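Local structure of UPF0255 protein VV1_0328 (Vibrio vulnificus, 3MVE) at residues N97-W102 with S133-P138; K165-Q170 with T187-P192; P194-S199 with H220-L225. The protein probably catalyses the hydrolysis of carboxylic esters to an alcohol and a carboxylate, as a serine esterase of the FrsA family. One frame throughout, in Å; residues are numbered along the deposited sequence.

Contact 1. Residues N97-W102 with S133-P138; sequences NWAYEW and SIAGYP. With EDO (1,2-ethanediol), chain K.
Trp98 turns the edge of its indole toward the last part of helix 118-136, where NE1 donates to Ile134 O at 2.9 Å. The bond is nearly straight (169° at the hydrogen), and the acceptor lies close to the ring plane. CG is anti to the backbone N (chi1 178°); this torsion carries the indole alongside the end of helix 118-136, with NE1 turned to its last carbonyls. Ile134 O also takes the N-H of Tyr137, and the two donors arrive from opposite faces of the carbonyl plane, so a single buried oxygen is gripped twice.

Trp102, one turn further along and with CG opposite its carbonyl carbon, uses a face instead of an edge. Ile134 CG2, the branch set trans to its own N, sits over the five-membered ring, 3.4 Å from its centroid, a CH-pi contact only 14° off the ring normal. The same methyl also reaches the benzo rim of Trp98, 4.0 Å from CZ2, so one branch of Ile134 touches both indoles. Trp102 NE1 in turn stands above a face of the Trp98 ring, toward its rim. Ala135 CB meets Trp102 CB at 3.7 Å, and small side chains at Ala99 and Ala135 let the backbones approach closely. At the start of helix 98-113, Ala99 N donates to O1 of an ethanediol at 3.2 Å, probably a crystallisation additive. Arg50 makes a cation-pi contact with Trp98 and also bonds Tyr137 O. Two successive helices, the start of one against the end of the next, form a helical hairpin in the region preceding the central sheet.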
loop_
_atom_site.group_PDB
_atom_site.type_symbol
_atom_site.label_atom_id
_atom_site.label_comp_id
_atom_site.label_asym_id
_atom_site.label_seq_id
_atom_site.Cartn_x
_atom_site.Cartn_y
_atom_site.Cartn_z
ATOM N N ASN A 97 4.654 1.447 19.046
ATOM C CA ASN A 97 3.598 0.743 18.316
ATOM C C ASN A 97 4.230 -0.402 17.510
ATOM O O ASN A 97 5.285 -0.235 16.892
ATOM C CB ASN A 97 2.856 1.707 17.386
ATOM C CG ASN A 97 1.817 1.002 16.519
ATOM O OD1 ASN A 97 0.664 0.805 16.923
ATOM N ND2 ASN A 97 2.233 0.596 15.338
ATOM N N TRP A 98 3.580 -1.563 17.519
ATOM C CA TRP A 98 4.084 -2.744 16.821
ATOM C C TRP A 98 4.354 -2.530 15.328
ATOM O O TRP A 98 5.468 -2.797 14.844
ATOM C CB TRP A 98 3.100 -3.907 17.006
ATOM C CG TRP A 98 3.504 -5.175 16.291
ATOM C CD1 TRP A 98 3.334 -5.462 14.965
ATOM C CD2 TRP A 98 4.164 -6.319 16.868
ATOM N NE1 TRP A 98 3.845 -6.717 14.678
ATOM C CE2 TRP A 98 4.363 -7.261 15.826
ATOM C CE3 TRP A 98 4.611 -6.634 18.159
ATOM C CZ2 TRP A 98 4.993 -8.505 16.036
ATOM C CZ3 TRP A 98 5.245 -7.879 18.375
ATOM C CH2 TRP A 98 5.428 -8.793 17.313
ATOM N N ALA A 99 3.349 -2.066 14.589
ATOM C CA ALA A 99 3.530 -1.847 13.156
ATOM C C ALA A 99 4.609 -0.797 12.928
ATOM O O ALA A 99 5.461 -0.937 12.057
ATOM C CB ALA A 99 2.206 -1.409 12.511
ATOM N N TYR A 100 4.580 0.248 13.740
ATOM C CA TYR A 100 5.548 1.334 13.642
ATOM C C TYR A 100 7.000 0.863 13.801
ATOM O O TYR A 100 7.867 1.172 12.972
ATOM C CB TYR A 100 5.206 2.371 14.714
ATOM C CG TYR A 100 6.160 3.528 14.817
ATOM C CD1 TYR A 100 5.906 4.733 14.162
ATOM C CD2 TYR A 100 7.323 3.416 15.567
ATOM C CE1 TYR A 100 6.801 5.804 14.255
ATOM C CE2 TYR A 100 8.223 4.472 15.670
ATOM C CZ TYR A 100 7.959 5.661 15.013
ATOM O OH TYR A 100 8.871 6.684 15.121
ATOM N N GLU A 101 7.265 0.111 14.863
ATOM C CA GLU A 101 8.617 -0.357 15.146
ATOM C C GLU A 101 9.165 -1.335 14.109
ATOM O O GLU A 101 10.325 -1.240 13.712
ATOM C CB GLU A 101 8.673 -0.980 16.548
ATOM C CG GLU A 101 8.498 0.019 17.724
ATOM C CD GLU A 101 9.522 1.171 17.703
ATOM O OE1 GLU A 101 10.567 1.046 17.025
ATOM O OE2 GLU A 101 9.287 2.201 18.368
ATOM N N TRP A 102 8.338 -2.281 13.664
ATOM C CA TRP A 102 8.775 -3.230 12.654
ATOM C C TRP A 102 8.960 -2.521 11.304
ATOM O O TRP A 102 9.881 -2.841 10.553
ATOM C CB TRP A 102 7.764 -4.381 12.522
ATOM C CG TRP A 102 7.937 -5.412 13.581
ATOM C CD1 TRP A 102 7.168 -5.594 14.690
ATOM C CD2 TRP A 102 9.004 -6.360 13.669
ATOM N NE1 TRP A 102 7.694 -6.601 15.476
ATOM C CE2 TRP A 102 8.822 -7.088 14.870
ATOM C CE3 TRP A 102 10.100 -6.666 12.850
ATOM C CZ2 TRP A 102 9.697 -8.106 15.274
ATOM C CZ3 TRP A 102 10.975 -7.679 13.251
ATOM C CH2 TRP A 102 10.765 -8.385 14.455
ATOM N N SER A 133 5.918 -7.167 6.579
ATOM C CA SER A 133 4.886 -8.185 6.749
ATOM C C SER A 133 4.644 -8.415 8.235
ATOM O O SER A 133 3.498 -8.458 8.686
ATOM C CB SER A 133 5.316 -9.496 6.079
ATOM O OG SER A 133 4.311 -10.479 6.217
ATOM N N ILE A 134 5.734 -8.560 8.995
ATOM C CA ILE A 134 5.641 -8.768 10.439
ATOM C C ILE A 134 4.900 -7.600 11.098
ATOM O O ILE A 134 4.130 -7.794 12.035
ATOM C CB ILE A 134 7.051 -8.924 11.054
ATOM C CG1 ILE A 134 7.647 -10.269 10.611
ATOM C CG2 ILE A 134 6.976 -8.839 12.573
ATOM C CD1 ILE A 134 9.101 -10.417 10.947
ATOM N N ALA A 135 5.133 -6.396 10.579
ATOM C CA ALA A 135 4.491 -5.180 11.051
ATOM C C ALA A 135 2.965 -5.312 11.025
ATOM O O ALA A 135 2.273 -4.805 11.916
ATOM C CB ALA A 135 4.914 -3.984 10.167
ATOM N N GLY A 136 2.445 -5.979 9.996
ATOM C CA GLY A 136 1.003 -6.150 9.886
ATOM C C GLY A 136 0.427 -7.347 10.621
ATOM O O GLY A 136 -0.783 -7.430 10.810
ATOM N N TYR A 137 1.290 -8.268 11.041
ATOM C CA TYR A 137 0.858 -9.478 11.751
ATOM C C TYR A 137 -0.073 -9.130 12.911
ATOM O O TYR A 137 0.196 -8.180 13.652
ATOM C CB TYR A 137 2.086 -10.242 12.282
ATOM C CG TYR A 137 1.749 -11.579 12.912
ATOM C CD1 TYR A 137 1.645 -12.725 12.135
ATOM C CD2 TYR A 137 1.501 -11.687 14.285
ATOM C CE1 TYR A 137 1.304 -13.952 12.702
ATOM C CE2 TYR A 137 1.153 -12.908 14.863
ATOM C CZ TYR A 137 1.059 -14.038 14.062
ATOM O OH TYR A 137 0.745 -15.262 14.615
ATOM N N PRO A 138 -1.172 -9.896 13.100
ATOM C CA PRO A 138 -1.632 -11.065 12.335
ATOM C C PRO A 138 -2.466 -10.787 11.077
ATOM O O PRO A 138 -3.180 -11.670 10.587
ATOM C CB PRO A 138 -2.417 -11.864 13.375
ATOM C CG PRO A 138 -3.098 -10.786 14.141
ATOM C CD PRO A 138 -1.986 -9.732 14.321
HETATM C C1 EDO K . -0.559 -1.269 15.075
HETATM O O1 EDO K . 0.295 -2.361 15.406
HETATM C C2 EDO K . -1.671 -1.130 16.114
HETATM O O2 EDO K . -2.825 -0.549 15.511
#

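Contact 2. Residues K165-Q170 with T187-P192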
loop_
_atom_site.group_PDB
_atom_site.type_symbol
_atom_site.label_atom_id
_atom_site.label_comp_id
_atom_site.label_asym_id
_atom_site.label_seq_id
_atom_site.Cartn_x
_atom_site.Cartn_y
_atom_site.Cartn_z
ATOM N N LYS A 165 19.143 -13.230 -8.642
ATOM C CA LYS A 165 19.582 -13.999 -9.806
ATOM C C LYS A 165 18.547 -15.109 -9.987
ATOM O O LYS A 165 18.440 -15.705 -11.052
ATOM C CB LYS A 165 20.973 -14.596 -9.574
ATOM C CG LYS A 165 22.062 -13.542 -9.443
ATOM C CD LYS A 165 23.420 -14.149 -9.111
ATOM C CE LYS A 165 24.465 -13.045 -8.890
ATOM N NZ LYS A 165 25.806 -13.582 -8.512
ATOM N N TYR A 166 17.783 -15.367 -8.927
ATOM C CA TYR A 166 16.718 -16.365 -8.950
ATOM C C TYR A 166 15.526 -15.709 -9.638
ATOM O O TYR A 166 15.381 -14.481 -9.593
ATOM C CB TYR A 166 16.334 -16.767 -7.524
ATOM C CG TYR A 166 17.431 -17.508 -6.804
ATOM C CD1 TYR A 166 17.498 -18.900 -6.841
ATOM C CD2 TYR A 166 18.444 -16.814 -6.139
ATOM C CE1 TYR A 166 18.546 -19.583 -6.232
ATOM C CE2 TYR A 166 19.494 -17.480 -5.531
ATOM C CZ TYR A 166 19.540 -18.862 -5.578
ATOM O OH TYR A 166 20.552 -19.525 -4.947
ATOM N N ILE A 167 14.683 -16.518 -10.276
ATOM C CA ILE A 167 13.512 -16.003 -10.970
ATOM C C ILE A 167 12.244 -16.134 -10.130
ATOM O O ILE A 167 11.960 -17.198 -9.554
ATOM C CB ILE A 167 13.254 -16.740 -12.319
ATOM C CG1 ILE A 167 14.461 -16.622 -13.249
ATOM C CG2 ILE A 167 12.065 -16.103 -13.030
ATOM C CD1 ILE A 167 15.612 -17.515 -12.907
ATOM N N ILE A 168 11.486 -15.046 -10.065
ATOM C CA ILE A 168 10.235 -15.030 -9.324
ATOM C C ILE A 168 9.174 -14.434 -10.219
ATOM O O ILE A 168 9.242 -13.258 -10.586
ATOM C CB ILE A 168 10.313 -14.180 -8.043
ATOM C CG1 ILE A 168 11.335 -14.777 -7.072
ATOM C CG2 ILE A 168 8.941 -14.124 -7.390
ATOM C CD1 ILE A 168 11.287 -14.169 -5.659
ATOM N N LYS A 169 8.190 -15.249 -10.571
ATOM C CA LYS A 169 7.117 -14.798 -11.448
ATOM C C LYS A 169 5.809 -14.666 -10.698
ATOM O O LYS A 169 5.390 -15.575 -9.990
ATOM C CB LYS A 169 6.949 -15.780 -12.602
ATOM C CG LYS A 169 8.184 -15.895 -13.494
ATOM C CD LYS A 169 7.995 -16.941 -14.586
ATOM C CE LYS A 169 9.285 -17.136 -15.386
ATOM N NZ LYS A 169 9.638 -15.915 -16.162
ATOM N N GLN A 170 5.164 -13.522 -10.840
ATOM C CA GLN A 170 3.896 -13.318 -10.176
ATOM C C GLN A 170 2.853 -13.766 -11.178
ATOM O O GLN A 170 2.738 -13.188 -12.253
ATOM C CB GLN A 170 3.693 -11.851 -9.830
ATOM C CG GLN A 170 2.624 -11.641 -8.782
ATOM C CD GLN A 170 2.383 -10.172 -8.488
ATOM O OE1 GLN A 170 1.870 -9.443 -9.333
ATOM N NE2 GLN A 170 2.758 -9.731 -7.285
ATOM N N THR A 187 14.904 -21.525 -9.688
ATOM C CA THR A 187 16.346 -21.351 -9.685
ATOM C C THR A 187 16.744 -20.888 -11.084
ATOM O O THR A 187 17.733 -20.168 -11.257
ATOM C CB THR A 187 17.068 -22.664 -9.339
ATOM O OG1 THR A 187 16.516 -23.741 -10.113
ATOM C CG2 THR A 187 16.907 -22.967 -7.854
ATOM N N ASN A 188 15.957 -21.305 -12.075
ATOM C CA ASN A 188 16.179 -20.935 -13.474
ATOM C C ASN A 188 15.036 -21.470 -14.320
ATOM O O ASN A 188 14.180 -22.200 -13.822
ATOM C CB ASN A 188 17.508 -21.501 -14.000
ATOM C CG ASN A 188 17.503 -23.014 -14.103
ATOM O OD1 ASN A 188 16.731 -23.604 -14.864
ATOM N ND2 ASN A 188 18.368 -23.650 -13.330
ATOM N N THR A 189 15.007 -21.089 -15.590
ATOM C CA THR A 189 13.966 -21.559 -16.489
ATOM C C THR A 189 14.612 -22.322 -17.641
ATOM O O THR A 189 14.138 -22.276 -18.777
ATOM C CB THR A 189 13.152 -20.389 -17.071
ATOM O OG1 THR A 189 14.019 -19.542 -17.832
ATOM C CG2 THR A 189 12.504 -19.579 -15.958
ATOM N N ASP A 190 15.693 -23.032 -17.345
ATOM C CA ASP A 190 16.391 -23.780 -18.383
ATOM C C ASP A 190 15.687 -25.087 -18.734
ATOM O O ASP A 190 15.847 -25.608 -19.836
ATOM C CB ASP A 190 17.838 -24.036 -17.957
ATOM C CG ASP A 190 18.597 -22.743 -17.685
ATOM O OD1 ASP A 190 18.417 -21.770 -18.449
ATOM O OD2 ASP A 190 19.379 -22.695 -16.712
ATOM N N LYS A 191 14.907 -25.609 -17.795
ATOM C CA LYS A 191 14.161 -26.838 -18.015
ATOM C C LYS A 191 12.998 -26.861 -17.043
ATOM O O LYS A 191 13.014 -26.143 -16.052
ATOM C CB LYS A 191 15.043 -28.058 -17.771
ATOM C CG LYS A 191 15.605 -28.148 -16.366
ATOM C CD LYS A 191 16.040 -29.568 -16.052
ATOM C CE LYS A 191 17.217 -29.576 -15.090
ATOM N NZ LYS A 191 18.406 -28.914 -15.711
ATOM N N PRO A 192 11.970 -27.678 -17.315
ATOM C CA PRO A 192 10.842 -27.713 -16.381
ATOM C C PRO A 192 11.335 -28.242 -15.036
ATOM O O PRO A 192 12.089 -29.221 -14.992
ATOM C CB PRO A 192 9.857 -28.676 -17.056
ATOM C CG PRO A 192 10.175 -28.544 -18.514
ATOM C CD PRO A 192 11.692 -28.512 -18.500
HETATM O O HOH W 1 18.719 -17.992 -12.535
#
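Ile167 makes the tight part of this contact: its CD1 methyl presses on the backbone of the facing loop, 3.5 Å from Asn188 CA and 3.8 Å from Thr187 O. The second torsion (chi2 77°) bends CD1 out of the extended course and lays it against the loop. Next to it the Tyr166 ring meets Thr187 obliquely, CD1 at 3.9 Å from Thr187 CA and CE1 at 4.1 Å from Thr187 CG2. No direct hydrogen bond joins the two segments. Their polar link is a water that donates to both Lys165 O and Thr187 O, at 2.7 Å each, and so bridges the two carbonyls where the chains begin to part.

Packing thins toward Thr189. Here the contact is one of aliphatic carbons at the surface, Lys169 CE lying 4.1 Å from Thr189 CG2; the lysine chain runs extended and turns only at its last torsion (chi4 -66°). Beyond, the loop is kept in shape by its own atoms: Asp190 N donates to Asn188 OD1 at 2.7 Å, an Asx turn, and the same oxygen accepts from His193. Asp190 itself is exposed to solvent. The hydroxyl of Thr187 turns to Asp221, which ties the near end of the loop to the entry of strand 223-227. Ile167 and Lys169 also make backbone bonds to Leu186 and Leu184, so the contact sits at the open end of the beta hairpin 167-174/179-186, which supplies the first two, antiparallel strands of the alpha/beta-hydrolase sheet.

Contact 3. Residues P194-S199 with H220-L225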
loop_
_atom_site.group_PDB
_atom_site.type_symbol
_atom_site.label_atom_id
_atom_site.label_comp_id
_atom_site.label_asym_id
_atom_site.label_seq_id
_atom_site.Cartn_x
_atom_site.Cartn_y
_atom_site.Cartn_z
ATOM N N PRO A 194 10.592 -29.511 -10.835
ATOM C CA PRO A 194 9.586 -30.100 -9.944
ATOM C C PRO A 194 9.118 -28.871 -9.160
ATOM O O PRO A 194 9.892 -27.927 -8.980
ATOM C CB PRO A 194 10.404 -31.039 -9.062
ATOM C CG PRO A 194 11.567 -31.408 -9.942
ATOM C CD PRO A 194 11.919 -30.117 -10.614
ATOM N N VAL A 195 7.883 -28.864 -8.685
ATOM C CA VAL A 195 7.396 -27.696 -7.971
ATOM C C VAL A 195 6.600 -28.059 -6.723
ATOM O O VAL A 195 5.931 -29.096 -6.664
ATOM C CB VAL A 195 6.504 -26.843 -8.898
ATOM C CG1 VAL A 195 5.348 -27.696 -9.415
ATOM C CG2 VAL A 195 5.975 -25.614 -8.148
ATOM N N VAL A 196 6.675 -27.180 -5.729
ATOM C CA VAL A 196 5.966 -27.370 -4.476
ATOM C C VAL A 196 4.970 -26.232 -4.291
ATOM O O VAL A 196 5.323 -25.061 -4.399
ATOM C CB VAL A 196 6.962 -27.407 -3.288
ATOM C CG1 VAL A 196 6.216 -27.340 -1.978
ATOM C CG2 VAL A 196 7.777 -28.700 -3.341
ATOM N N ILE A 197 3.712 -26.574 -4.046
ATOM C CA ILE A 197 2.706 -25.552 -3.826
ATOM C C ILE A 197 2.694 -25.334 -2.322
ATOM O O ILE A 197 2.659 -26.288 -1.551
ATOM C CB ILE A 197 1.322 -25.997 -4.319
ATOM C CG1 ILE A 197 1.418 -26.397 -5.795
ATOM C CG2 ILE A 197 0.319 -24.866 -4.141
ATOM C CD1 ILE A 197 0.078 -26.638 -6.442
ATOM N N VAL A 198 2.736 -24.075 -1.906
ATOM C CA VAL A 198 2.781 -23.770 -0.487
ATOM C C VAL A 198 1.639 -22.907 0.001
ATOM O O VAL A 198 1.110 -22.065 -0.727
ATOM C CB VAL A 198 4.099 -23.063 -0.131
ATOM C CG1 VAL A 198 4.218 -22.908 1.386
ATOM C CG2 VAL A 198 5.272 -23.844 -0.702
ATOM N N SER A 199 1.262 -23.141 1.249
ATOM C CA SER A 199 0.211 -22.397 1.904
ATOM C C SER A 199 0.646 -22.180 3.347
ATOM O O SER A 199 0.857 -23.142 4.093
ATOM C CB SER A 199 -1.099 -23.181 1.874
ATOM O OG SER A 199 -2.082 -22.551 2.680
ATOM N N HIS A 220 17.998 -28.192 -4.634
ATOM C CA HIS A 220 17.676 -29.283 -5.559
ATOM C C HIS A 220 16.877 -28.786 -6.753
ATOM O O HIS A 220 16.236 -29.578 -7.439
ATOM C CB HIS A 220 16.851 -30.342 -4.833
ATOM C CG HIS A 220 17.082 -30.361 -3.357
ATOM N ND1 HIS A 220 18.238 -30.861 -2.793
ATOM C CD2 HIS A 220 16.353 -29.846 -2.336
ATOM C CE1 HIS A 220 18.213 -30.648 -1.488
ATOM N NE2 HIS A 220 17.083 -30.033 -1.186
ATOM N N ASP A 221 16.898 -27.479 -6.992
ATOM C CA ASP A 221 16.149 -26.897 -8.104
ATOM C C ASP A 221 14.657 -27.201 -8.023
ATOM O O ASP A 221 13.990 -27.347 -9.047
ATOM C CB ASP A 221 16.691 -27.403 -9.445
ATOM C CG ASP A 221 18.110 -26.943 -9.709
ATOM O OD1 ASP A 221 18.352 -25.720 -9.694
ATOM O OD2 ASP A 221 18.989 -27.802 -9.931
ATOM N N ILE A 222 14.127 -27.337 -6.814
ATOM C CA ILE A 222 12.697 -27.574 -6.669
ATOM C C ILE A 222 12.076 -26.180 -6.646
ATOM O O ILE A 222 12.519 -25.330 -5.887
ATOM C CB ILE A 222 12.363 -28.303 -5.356
ATOM C CG1 ILE A 222 12.868 -29.750 -5.421
ATOM C CG2 ILE A 222 10.864 -28.263 -5.105
ATOM C CD1 ILE A 222 12.619 -30.543 -4.140
ATOM N N ALA A 223 11.082 -25.938 -7.496
ATOM C CA ALA A 223 10.425 -24.638 -7.550
ATOM C C ALA A 223 9.364 -24.483 -6.450
ATOM O O ALA A 223 8.794 -25.467 -5.984
ATOM C CB ALA A 223 9.791 -24.437 -8.928
ATOM N N MET A 224 9.106 -23.249 -6.032
ATOM C CA MET A 224 8.112 -23.000 -4.998
ATOM C C MET A 224 7.036 -22.074 -5.546
ATOM O O MET A 224 7.335 -21.029 -6.129
ATOM C CB MET A 224 8.766 -22.366 -3.761
ATOM C CG MET A 224 7.819 -22.100 -2.593
ATOM S SD MET A 224 8.656 -21.307 -1.137
ATOM C CE MET A 224 8.689 -19.574 -1.611
ATOM N N LEU A 225 5.786 -22.470 -5.359
ATOM C CA LEU A 225 4.657 -21.685 -5.824
ATOM C C LEU A 225 3.779 -21.363 -4.626
ATOM O O LEU A 225 3.062 -22.229 -4.122
ATOM C CB LEU A 225 3.863 -22.480 -6.864
ATOM C CG LEU A 225 2.646 -21.824 -7.527
ATOM C CD1 LEU A 225 3.006 -20.444 -8.062
ATOM C CD2 LEU A 225 2.186 -22.720 -8.674
#
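The peptide planes of strands 194-199 and 223-225 are joined through their N-H and C=O groups, Leu225 N pointing almost straight at Val196 O, while side chains occupy the two faces of the sheet: Val195, Ala223, Ile197 and Leu225 on one, Val196 and Met224 on the other. This is the parallel pairing of a beta-alpha-beta crossover in the alpha/beta-hydrolase fold, strand 193-199 leading through helix 210-217 into strand 223-227. Four backbone bonds join the strands. Ala223 N donates to Pro194 O (2.8 Å), and Val196 N returns one to Ala223 O (2.7 Å). Further on, Leu225 N reaches Val196 O (2.8 Å) and Val198 N reaches Leu225 O (2.9 Å). Val196 thus spends both its N-H and its carbonyl on this neighbour, whereas Val195 and Ile197 bond to strand 266-271 along the other edge. The short strand segments are 29° apart in direction, in keeping with sheet twist.

On the face of Val195, its CG2, the branch opposite the backbone N, lies between two partners, 4.1 Å from Ala223 CB and 4.0 Å from Leu225 CB. Helix 246-254 covers this face at Ile197 and Leu225. Before the strand proper, Asp221 ends helix 210-217 as the C-prime residue of a Schellman motif, and the Ile222 side chain then crosses that of Val196 at a slant, CG2 to CG2 at 3.6 Å. Helix 210-217 packs on Ile222 and Met224. The thioether chain starts out extended, CG trans to its N (chi1 -178°), which sets Met224 CG 3.6 Å from the CG2 methyl of Val198.

Overall arrangement
Contacts 1 and 3 are buried and contact 2 is at the surface. Contact 1 stands apart, its centre about 31 Å from that of contact 2 and about 28 Å from that of contact 3, and it joins helices: there an indole N-H and an aromatic face do the work. Contacts 2 and 3 both reach the central sheet, with centres about 11 Å apart. They touch directly, the loop of contact 2 meeting the turn that leads into contact 3. Their chemistry differs all the same. Contact 3 is held by regular backbone bonds with aliphatic groups on both faces, whereas contact 2, at the hairpin's open end, relies on van der Waals packing and a shared water.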